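Local coordinates for protein proline dehydrogenase (Bradyrhizobium japonicum USDA 110, PDB 3HAZ) that probably oxidises proline to glutamate in two steps, coupling an FAD-dependent proline dehydrogenase to an NAD-dependent aldehyde dehydrogenase in one polypeptide, at residues 914-922 with 935-946; 870-880 with 889-897. One frame throughout, in Å; residues are numbered along the deposited sequence.

Contact 1 (914-922 with 935-946); sequences YGLTLGVHS and VQVGNIYVNRNM
Asn943 grips the backbone of Ser922 with both ends of its side-chain amide: Ser922 N donates to OD1 of Asn943 at 2.9 Å, in the carbonyl plane and on a lone pair, while Asn943 ND2 returns a bond of 3.0 Å to Ser922 O. Two bonds thus fix the rotation of the amide. Its CG lies beside the backbone N and anti to the carbonyl carbon (chi1 -70°), which brings the amide back towards Ser922, just beyond the neighbouring strand, although CB points away from it. Asn943 N also binds Val920 O. From there the parallel pairing of 917-921 with 939-942 runs through Val920 N to Tyr941 O, Tyr941 N to Leu918 O at 2.8 Å, Leu918 N to Asn939 O and Asn939 N to Leu916 O. Before the strands, Gly938 N donates to Gly915 O.

The His921 ring takes Asn943 CA over the centre of one face, a CH-pi contact of 3.8 Å from CA to the ring centroid. On the same side of the sheet as Thr917 and Tyr941, the bent chain of Met946 brings SD to 3.6 Å from Gly919 N and CE to 3.5 Å from Thr917 OG1, a hydroxyl hydrogen-bonded to Ser795 O. Thr917 CG2 sits at the edge of the Tyr941 ring. On the other side, Leu918 CD2 meets Val935 CG2 at 3.9 Å, the two side chains crossing at about a right angle.

Leu918 and Val920 are covered by helix 925-934, the connection of this beta-alpha-beta unit. Strand 917-921 also pairs with 765-769, and 939-942 continues the sheet into a strand of the second subunit, whose Glu641 forms a salt bridge with Arg944.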
loop_
_atom_site.group_PDB
_atom_site.type_symbol
_atom_site.label_atom_id
_atom_site.label_comp_id
_atom_site.label_asym_id
_atom_site.label_seq_id
_atom_site.Cartn_x
_atom_site.Cartn_y
_atom_site.Cartn_z
ATOM N N TYR A 914 41.152 10.471 -27.444
ATOM C CA TYR A 914 39.720 10.630 -27.694
ATOM C C TYR A 914 38.907 9.581 -26.923
ATOM O O TYR A 914 39.467 8.620 -26.399
ATOM C CB TYR A 914 39.431 10.565 -29.198
ATOM C CG TYR A 914 39.953 11.769 -29.956
ATOM C CD1 TYR A 914 39.230 12.957 -29.987
ATOM C CD2 TYR A 914 41.173 11.726 -30.625
ATOM C CE1 TYR A 914 39.697 14.065 -30.670
ATOM C CE2 TYR A 914 41.654 12.842 -31.315
ATOM C CZ TYR A 914 40.908 14.005 -31.333
ATOM O OH TYR A 914 41.361 15.120 -32.008
ATOM N N GLY A 915 37.594 9.776 -26.834
ATOM C CA GLY A 915 36.749 8.835 -26.118
ATOM C C GLY A 915 35.269 9.084 -26.312
ATOM O O GLY A 915 34.537 9.306 -25.350
ATOM N N LEU A 916 34.822 9.048 -27.561
ATOM C CA LEU A 916 33.428 9.329 -27.877
ATOM C C LEU A 916 32.598 8.045 -27.986
ATOM O O LEU A 916 31.827 7.725 -27.080
ATOM C CB LEU A 916 33.326 10.169 -29.154
ATOM C CG LEU A 916 31.946 10.760 -29.458
ATOM C CD1 LEU A 916 31.376 11.491 -28.238
ATOM C CD2 LEU A 916 32.047 11.701 -30.643
ATOM N N THR A 917 32.744 7.308 -29.086
ATOM C CA THR A 917 32.047 6.022 -29.213
ATOM C C THR A 917 33.005 4.843 -29.375
ATOM O O THR A 917 34.111 4.982 -29.910
ATOM C CB THR A 917 31.027 5.998 -30.387
ATOM O OG1 THR A 917 31.696 6.307 -31.618
ATOM C CG2 THR A 917 29.911 7.007 -30.156
ATOM N N LEU A 918 32.555 3.679 -28.918
ATOM C CA LEU A 918 33.278 2.435 -29.115
ATOM C C LEU A 918 32.299 1.311 -29.437
ATOM O O LEU A 918 31.288 1.146 -28.758
ATOM C CB LEU A 918 34.083 2.075 -27.868
ATOM C CG LEU A 918 34.668 0.660 -27.926
ATOM C CD1 LEU A 918 35.835 0.600 -28.905
ATOM C CD2 LEU A 918 35.090 0.172 -26.560
ATOM N N GLY A 919 32.600 0.545 -30.481
ATOM C CA GLY A 919 31.796 -0.611 -30.827
ATOM C C GLY A 919 32.469 -1.900 -30.389
ATOM O O GLY A 919 33.684 -2.036 -30.514
ATOM N N VAL A 920 31.684 -2.840 -29.865
ATOM C CA VAL A 920 32.196 -4.163 -29.519
ATOM C C VAL A 920 31.280 -5.241 -30.083
ATOM O O VAL A 920 30.088 -5.277 -29.777
ATOM C CB VAL A 920 32.304 -4.387 -27.991
ATOM C CG1 VAL A 920 32.902 -5.772 -27.695
ATOM C CG2 VAL A 920 33.130 -3.297 -27.338
ATOM N N HIS A 921 31.843 -6.112 -30.916
ATOM C CA HIS A 921 31.101 -7.233 -31.477
ATOM C C HIS A 921 31.695 -8.539 -30.983
ATOM O O HIS A 921 32.831 -8.879 -31.319
ATOM C CB HIS A 921 31.120 -7.195 -33.003
ATOM C CG HIS A 921 29.879 -6.620 -33.608
ATOM N ND1 HIS A 921 29.663 -5.263 -33.716
ATOM C CD2 HIS A 921 28.781 -7.219 -34.126
ATOM C CE1 HIS A 921 28.489 -5.050 -34.284
ATOM N NE2 HIS A 921 27.939 -6.221 -34.549
ATOM N N SER A 922 30.917 -9.262 -30.186
ATOM C CA SER A 922 31.388 -10.479 -29.552
ATOM C C SER A 922 30.245 -11.219 -28.900
ATOM O O SER A 922 29.299 -10.605 -28.406
ATOM C CB SER A 922 32.438 -10.166 -28.492
ATOM O OG SER A 922 32.820 -11.347 -27.795
ATOM N N VAL A 935 38.049 0.726 -20.823
ATOM C CA VAL A 935 37.957 1.981 -21.567
ATOM C C VAL A 935 37.088 3.034 -20.871
ATOM O O VAL A 935 36.216 2.706 -20.061
ATOM C CB VAL A 935 37.442 1.742 -22.999
ATOM C CG1 VAL A 935 38.307 0.711 -23.702
ATOM C CG2 VAL A 935 35.989 1.288 -22.972
ATOM N N GLN A 936 37.328 4.301 -21.192
ATOM C CA GLN A 936 36.604 5.404 -20.563
ATOM C C GLN A 936 35.650 6.111 -21.531
ATOM O O GLN A 936 35.050 7.134 -21.200
ATOM C CB GLN A 936 37.592 6.411 -19.966
ATOM C CG GLN A 936 37.998 6.109 -18.532
ATOM C CD GLN A 936 38.787 7.246 -17.898
ATOM O OE1 GLN A 936 39.962 7.445 -18.204
ATOM N NE2 GLN A 936 38.141 7.994 -17.008
ATOM N N VAL A 937 35.528 5.553 -22.726
ATOM C CA VAL A 937 34.683 6.090 -23.789
ATOM C C VAL A 937 33.264 6.411 -23.319
ATOM O O VAL A 937 32.703 5.689 -22.504
ATOM C CB VAL A 937 34.619 5.070 -24.943
ATOM C CG1 VAL A 937 33.796 5.607 -26.091
ATOM C CG2 VAL A 937 36.037 4.744 -25.407
ATOM N N GLY A 938 32.680 7.482 -23.854
ATOM C CA GLY A 938 31.363 7.929 -23.419
ATOM C C GLY A 938 30.201 7.017 -23.797
ATOM O O GLY A 938 29.270 6.824 -23.015
ATOM N N ASN A 939 30.251 6.458 -25.003
ATOM C CA ASN A 939 29.164 5.625 -25.501
ATOM C C ASN A 939 29.711 4.327 -26.074
ATOM O O ASN A 939 30.478 4.334 -27.044
ATOM C CB ASN A 939 28.340 6.374 -26.558
ATOM C CG ASN A 939 27.451 7.457 -25.950
ATOM O OD1 ASN A 939 27.900 8.571 -25.682
ATOM N ND2 ASN A 939 26.179 7.133 -25.748
ATOM N N ILE A 940 29.335 3.220 -25.443
ATOM C CA ILE A 940 29.759 1.890 -25.872
ATOM C C ILE A 940 28.552 1.155 -26.447
ATOM O O ILE A 940 27.492 1.077 -25.819
ATOM C CB ILE A 940 30.398 1.111 -24.697
ATOM C CG1 ILE A 940 31.610 1.889 -24.162
ATOM C CG2 ILE A 940 30.797 -0.309 -25.112
ATOM C CD1 ILE A 940 32.293 1.236 -22.985
ATOM N N TYR A 941 28.705 0.664 -27.669
ATOM C CA TYR A 941 27.640 -0.059 -28.351
ATOM C C TYR A 941 28.076 -1.504 -28.597
ATOM O O TYR A 941 29.118 -1.758 -29.211
ATOM C CB TYR A 941 27.321 0.609 -29.685
ATOM C CG TYR A 941 26.677 1.978 -29.583
ATOM C CD1 TYR A 941 27.429 3.139 -29.744
ATOM C CD2 TYR A 941 25.309 2.104 -29.357
ATOM C CE1 TYR A 941 26.835 4.393 -29.676
ATOM C CE2 TYR A 941 24.707 3.349 -29.281
ATOM C CZ TYR A 941 25.470 4.492 -29.439
ATOM O OH TYR A 941 24.856 5.730 -29.358
ATOM N N VAL A 942 27.272 -2.443 -28.121
ATOM C CA VAL A 942 27.621 -3.852 -28.184
ATOM C C VAL A 942 26.720 -4.609 -29.155
ATOM O O VAL A 942 25.500 -4.639 -28.990
ATOM C CB VAL A 942 27.538 -4.499 -26.787
ATOM C CG1 VAL A 942 27.927 -5.989 -26.844
ATOM C CG2 VAL A 942 28.431 -3.739 -25.816
ATOM N N ASN A 943 27.329 -5.202 -30.177
ATOM C CA ASN A 943 26.599 -6.045 -31.115
ATOM C C ASN A 943 25.520 -5.275 -31.870
ATOM O O ASN A 943 24.471 -5.822 -32.202
ATOM C CB ASN A 943 26.009 -7.266 -30.393
ATOM C CG ASN A 943 27.084 -8.258 -29.951
ATOM O OD1 ASN A 943 28.196 -8.259 -30.484
ATOM N ND2 ASN A 943 26.756 -9.102 -28.972
ATOM N N ARG A 944 25.796 -4.000 -32.127
ATOM C CA ARG A 944 24.954 -3.155 -32.972
ATOM C C ARG A 944 25.813 -2.030 -33.551
ATOM O O ARG A 944 26.994 -1.906 -33.224
ATOM C CB ARG A 944 23.777 -2.571 -32.181
ATOM C CG ARG A 944 24.178 -1.807 -30.916
ATOM C CD ARG A 944 23.138 -0.747 -30.569
ATOM N NE ARG A 944 23.248 0.405 -31.463
ATOM C CZ ARG A 944 22.455 1.471 -31.427
ATOM N NH1 ARG A 944 22.652 2.468 -32.285
ATOM N NH2 ARG A 944 21.464 1.540 -30.542
ATOM N N ASN A 945 25.233 -1.204 -34.409
ATOM C CA ASN A 945 25.999 -0.088 -34.949
ATOM C C ASN A 945 26.283 0.981 -33.878
ATOM O O ASN A 945 25.699 0.951 -32.792
ATOM C CB ASN A 945 25.312 0.507 -36.176
ATOM C CG ASN A 945 24.108 1.341 -35.818
ATOM O OD1 ASN A 945 24.139 2.113 -34.865
ATOM N ND2 ASN A 945 23.038 1.194 -36.585
ATOM N N MET A 946 27.187 1.907 -34.185
ATOM C CA MET A 946 27.669 2.879 -33.199
ATOM C C MET A 946 27.016 4.262 -33.313
ATOM O O MET A 946 27.461 5.211 -32.676
ATOM C CB MET A 946 29.192 3.040 -33.324
ATOM C CG MET A 946 29.990 1.788 -32.995
ATOM S SD MET A 946 31.631 1.749 -33.767
ATOM C CE MET A 946 32.346 3.277 -33.154
#

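Contact 2 (870-880 with 889-897)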
loop_
_atom_site.group_PDB
_atom_site.type_symbol
_atom_site.label_atom_id
_atom_site.label_comp_id
_atom_site.label_asym_id
_atom_site.label_seq_id
_atom_site.Cartn_x
_atom_site.Cartn_y
_atom_site.Cartn_z
ATOM N N VAL A 870 32.500 12.164 -51.886
ATOM C CA VAL A 870 33.593 11.259 -51.550
ATOM C C VAL A 870 33.022 9.871 -51.253
ATOM O O VAL A 870 32.172 9.721 -50.383
ATOM C CB VAL A 870 34.392 11.759 -50.338
ATOM C CG1 VAL A 870 35.501 10.778 -50.001
ATOM C CG2 VAL A 870 34.971 13.138 -50.622
ATOM N N ALA A 871 33.478 8.864 -51.990
ATOM C CA ALA A 871 32.972 7.504 -51.834
ATOM C C ALA A 871 33.593 6.802 -50.626
ATOM O O ALA A 871 34.643 7.210 -50.135
ATOM C CB ALA A 871 33.220 6.691 -53.116
ATOM N N PRO A 872 32.938 5.738 -50.143
ATOM C CA PRO A 872 33.528 4.924 -49.077
ATOM C C PRO A 872 34.922 4.418 -49.454
ATOM O O PRO A 872 35.175 4.007 -50.589
ATOM C CB PRO A 872 32.543 3.754 -48.947
ATOM C CG PRO A 872 31.234 4.336 -49.383
ATOM C CD PRO A 872 31.588 5.273 -50.509
ATOM N N HIS A 873 35.834 4.484 -48.497
ATOM C CA HIS A 873 37.175 3.970 -48.687
ATOM C C HIS A 873 37.509 3.078 -47.507
ATOM O O HIS A 873 37.112 3.358 -46.379
ATOM C CB HIS A 873 38.190 5.116 -48.775
ATOM C CG HIS A 873 38.268 5.763 -50.124
ATOM N ND1 HIS A 873 37.295 6.615 -50.601
ATOM C CD2 HIS A 873 39.216 5.698 -51.090
ATOM C CE1 HIS A 873 37.633 7.038 -51.805
ATOM N NE2 HIS A 873 38.793 6.495 -52.127
ATOM N N ILE A 874 38.236 2.000 -47.768
ATOM C CA ILE A 874 38.707 1.147 -46.697
ATOM C C ILE A 874 40.206 0.956 -46.830
ATOM O O ILE A 874 40.691 0.461 -47.851
ATOM C CB ILE A 874 38.024 -0.232 -46.718
ATOM C CG1 ILE A 874 36.502 -0.070 -46.649
ATOM C CG2 ILE A 874 38.541 -1.081 -45.566
ATOM C CD1 ILE A 874 35.732 -1.318 -47.056
ATOM N N PHE A 875 40.935 1.363 -45.799
ATOM C CA PHE A 875 42.369 1.131 -45.741
ATOM C C PHE A 875 42.665 0.215 -44.571
ATOM O O PHE A 875 41.994 0.274 -43.536
ATOM C CB PHE A 875 43.139 2.444 -45.557
ATOM C CG PHE A 875 43.024 3.380 -46.716
ATOM C CD1 PHE A 875 42.137 4.444 -46.677
ATOM C CD2 PHE A 875 43.803 3.199 -47.848
ATOM C CE1 PHE A 875 42.027 5.304 -47.751
ATOM C CE2 PHE A 875 43.698 4.058 -48.919
ATOM C CZ PHE A 875 42.812 5.112 -48.870
ATOM N N GLU A 876 43.670 -0.633 -44.739
ATOM C CA GLU A 876 44.164 -1.432 -43.628
ATOM C C GLU A 876 45.521 -0.895 -43.200
ATOM O O GLU A 876 46.424 -0.721 -44.020
ATOM C CB GLU A 876 44.258 -2.920 -43.997
ATOM C CG GLU A 876 44.964 -3.763 -42.935
ATOM C CD GLU A 876 44.830 -5.261 -43.168
ATOM O OE1 GLU A 876 44.157 -5.666 -44.139
ATOM O OE2 GLU A 876 45.390 -6.035 -42.368
ATOM N N LEU A 877 45.641 -0.620 -41.911
ATOM C CA LEU A 877 46.864 -0.114 -41.320
ATOM C C LEU A 877 47.667 -1.278 -40.772
ATOM O O LEU A 877 47.098 -2.288 -40.355
ATOM C CB LEU A 877 46.514 0.813 -40.152
ATOM C CG LEU A 877 46.200 2.297 -40.358
ATOM C CD1 LEU A 877 45.701 2.597 -41.770
ATOM C CD2 LEU A 877 45.210 2.785 -39.270
ATOM N N THR A 878 48.985 -1.120 -40.744
ATOM C CA THR A 878 49.856 -2.061 -40.056
ATOM C C THR A 878 49.632 -1.937 -38.558
ATOM O O THR A 878 49.538 -2.935 -37.848
ATOM C CB THR A 878 51.339 -1.775 -40.357
ATOM O OG1 THR A 878 51.610 -2.042 -41.738
ATOM C CG2 THR A 878 52.235 -2.644 -39.493
ATOM N N GLU A 879 49.549 -0.699 -38.081
ATOM C CA GLU A 879 49.247 -0.446 -36.676
ATOM C C GLU A 879 48.360 0.792 -36.507
ATOM O O GLU A 879 48.356 1.686 -37.357
ATOM C CB GLU A 879 50.534 -0.308 -35.862
ATOM C CG GLU A 879 51.473 0.763 -36.370
ATOM C CD GLU A 879 52.821 0.723 -35.679
ATOM O OE1 GLU A 879 52.990 -0.093 -34.747
ATOM O OE2 GLU A 879 53.711 1.510 -36.067
ATOM N N ALA A 880 47.612 0.830 -35.406
ATOM C CA ALA A 880 46.633 1.885 -35.170
ATOM C C ALA A 880 47.302 3.251 -35.107
ATOM O O ALA A 880 46.701 4.260 -35.466
ATOM C CB ALA A 880 45.861 1.616 -33.887
ATOM N N GLY A 889 34.818 11.825 -42.781
ATOM C CA GLY A 889 34.230 11.351 -44.020
ATOM C C GLY A 889 34.070 9.845 -44.058
ATOM O O GLY A 889 34.310 9.164 -43.057
ATOM N N PRO A 890 33.670 9.314 -45.223
ATOM C CA PRO A 890 33.372 7.884 -45.412
ATOM C C PRO A 890 34.648 7.059 -45.526
ATOM O O PRO A 890 34.830 6.379 -46.528
ATOM C CB PRO A 890 32.654 7.841 -46.769
ATOM C CG PRO A 890 32.685 9.254 -47.333
ATOM C CD PRO A 890 33.616 10.071 -46.485
ATOM N N ILE A 891 35.512 7.108 -44.520
ATOM C CA ILE A 891 36.818 6.479 -44.637
ATOM C C ILE A 891 37.119 5.549 -43.472
ATOM O O ILE A 891 37.424 5.994 -42.363
ATOM C CB ILE A 891 37.934 7.536 -44.786
ATOM C CG1 ILE A 891 37.620 8.459 -45.968
ATOM C CG2 ILE A 891 39.294 6.854 -44.963
ATOM C CD1 ILE A 891 38.503 9.684 -46.049
ATOM N N LEU A 892 37.031 4.247 -43.737
ATOM C CA LEU A 892 37.274 3.241 -42.711
ATOM C C LEU A 892 38.739 2.811 -42.691
ATOM O O LEU A 892 39.336 2.558 -43.736
ATOM C CB LEU A 892 36.381 2.019 -42.945
ATOM C CG LEU A 892 36.566 0.857 -41.978
ATOM C CD1 LEU A 892 36.050 1.251 -40.595
ATOM C CD2 LEU A 892 35.842 -0.376 -42.494
ATOM N N HIS A 893 39.312 2.734 -41.494
ATOM C CA HIS A 893 40.646 2.181 -41.320
ATOM C C HIS A 893 40.518 0.873 -40.550
ATOM O O HIS A 893 39.722 0.781 -39.615
ATOM C CB HIS A 893 41.550 3.164 -40.571
ATOM C CG HIS A 893 41.560 4.539 -41.157
ATOM N ND1 HIS A 893 40.572 5.465 -40.896
ATOM C CD2 HIS A 893 42.428 5.144 -42.003
ATOM C CE1 HIS A 893 40.836 6.584 -41.548
ATOM N NE2 HIS A 893 41.955 6.415 -42.228
ATOM N N VAL A 894 41.287 -0.140 -40.954
ATOM C CA VAL A 894 41.215 -1.458 -40.329
ATOM C C VAL A 894 42.575 -1.967 -39.858
ATOM O O VAL A 894 43.575 -1.856 -40.563
ATOM C CB VAL A 894 40.610 -2.507 -41.285
ATOM C CG1 VAL A 894 40.500 -3.860 -40.587
ATOM C CG2 VAL A 894 39.252 -2.045 -41.797
ATOM N N VAL A 895 42.597 -2.531 -38.659
ATOM C CA VAL A 895 43.781 -3.196 -38.137
ATOM C C VAL A 895 43.392 -4.620 -37.712
ATOM O O VAL A 895 42.424 -4.806 -36.974
ATOM C CB VAL A 895 44.346 -2.442 -36.916
ATOM C CG1 VAL A 895 45.448 -3.252 -36.246
ATOM C CG2 VAL A 895 44.847 -1.066 -37.321
ATOM N N ARG A 896 44.122 -5.627 -38.177
ATOM C CA ARG A 896 43.860 -6.987 -37.705
ATOM C C ARG A 896 44.781 -7.300 -36.529
ATOM O O ARG A 896 45.874 -6.751 -36.435
ATOM C CB ARG A 896 43.978 -8.022 -38.839
ATOM C CG ARG A 896 45.376 -8.223 -39.414
ATOM C CD ARG A 896 45.339 -9.206 -40.576
ATOM N NE ARG A 896 44.857 -8.576 -41.801
ATOM C CZ ARG A 896 44.230 -9.217 -42.781
ATOM N NH1 ARG A 896 43.838 -8.551 -43.860
ATOM N NH2 ARG A 896 43.990 -10.521 -42.685
ATOM N N TYR A 897 44.334 -8.154 -35.613
ATOM C CA TYR A 897 45.117 -8.425 -34.410
ATOM C C TYR A 897 45.019 -9.884 -33.957
ATOM O O TYR A 897 44.051 -10.586 -34.267
ATOM C CB TYR A 897 44.705 -7.481 -33.259
ATOM C CG TYR A 897 43.349 -7.796 -32.657
ATOM C CD1 TYR A 897 43.243 -8.498 -31.457
ATOM C CD2 TYR A 897 42.177 -7.403 -33.294
ATOM C CE1 TYR A 897 42.005 -8.798 -30.906
ATOM C CE2 TYR A 897 40.936 -7.697 -32.753
ATOM C CZ TYR A 897 40.854 -8.395 -31.558
ATOM O OH TYR A 897 39.623 -8.693 -31.020
HETATM O O HOH W 1 46.297 -4.998 -40.140
#
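Two neighbouring parallel strands in the seven-stranded mixed sheet of the aldehyde dehydrogenase part, 873-876 and 891-897, meet here, and a salt bridge joins them near one end. Arg896 grips the Glu876 carboxylate side-on: NE lies 2.7 Å from OE2 and NH1 2.9 Å from OE1, each bond nearly straight. The oxygens are approached on their syn sides, and the two flat groups are only 14° from coplanar. Glu876 reaches across with an extended chain, its CG anti to the backbone N (chi1 171°), while Arg896 bends at chi3 to present its edge. A water donates to Glu876 OE2 and Leu877 O and accepts from Arg896 N, stitching the pair to the backbone. Asp808 forms a second salt bridge with Arg896 NH2, and His859 NE2 hydrogen-bonds to Glu876 OE1, so both ends of the bridge have further partners. With an alanine at this position the side-on grip goes, and Glu876 OE2 and Asp808 are likely to lose their guanidinium partner, the carboxylate being held less firmly.

Backbone bonds run from His873 N on Pro890 O (2.9 Å) to Leu877 N on Val894 O. Pro890, centre of an inverse gamma turn, sets its CG against Val870 O. On the side of Glu876, Ile874 CG2 touches Leu892 CD2 (4.1 Å) and Val894 CG2 (4.0 Å), all three pointing the same way; helix 804-819 packs on this side, touching Ile874 and Glu876. Across the sheet, Ile891 CG2 meets the edge of the Phe875 ring, and helix 839-855 packs over them. Helices on both faces of a largely parallel sheet are characteristic of the alpha/beta catalytic domain of aldehyde dehydrogenases.

Along the chain, strand 873-876 comes first, and contact 2 closes the short connection 881-888, which has neither helix nor strand and carries the NAD-binding Glu886. Helix 902-911 then leads to contact 1, which closes over helix 925-934. The two closures follow in series and neither nest nor cross. Both lie in one sheet: contact 2 is toward the 857-861 edge, while contact 1 forms the opposite edge within this chain, with strands 797-803 and 765-769 between them. Their centres are about 17 Å apart. Contact 1 comes closer to the NAD site, through Leu916, and lies at the subunit interface; contact 2 touches no other chain of the assembly.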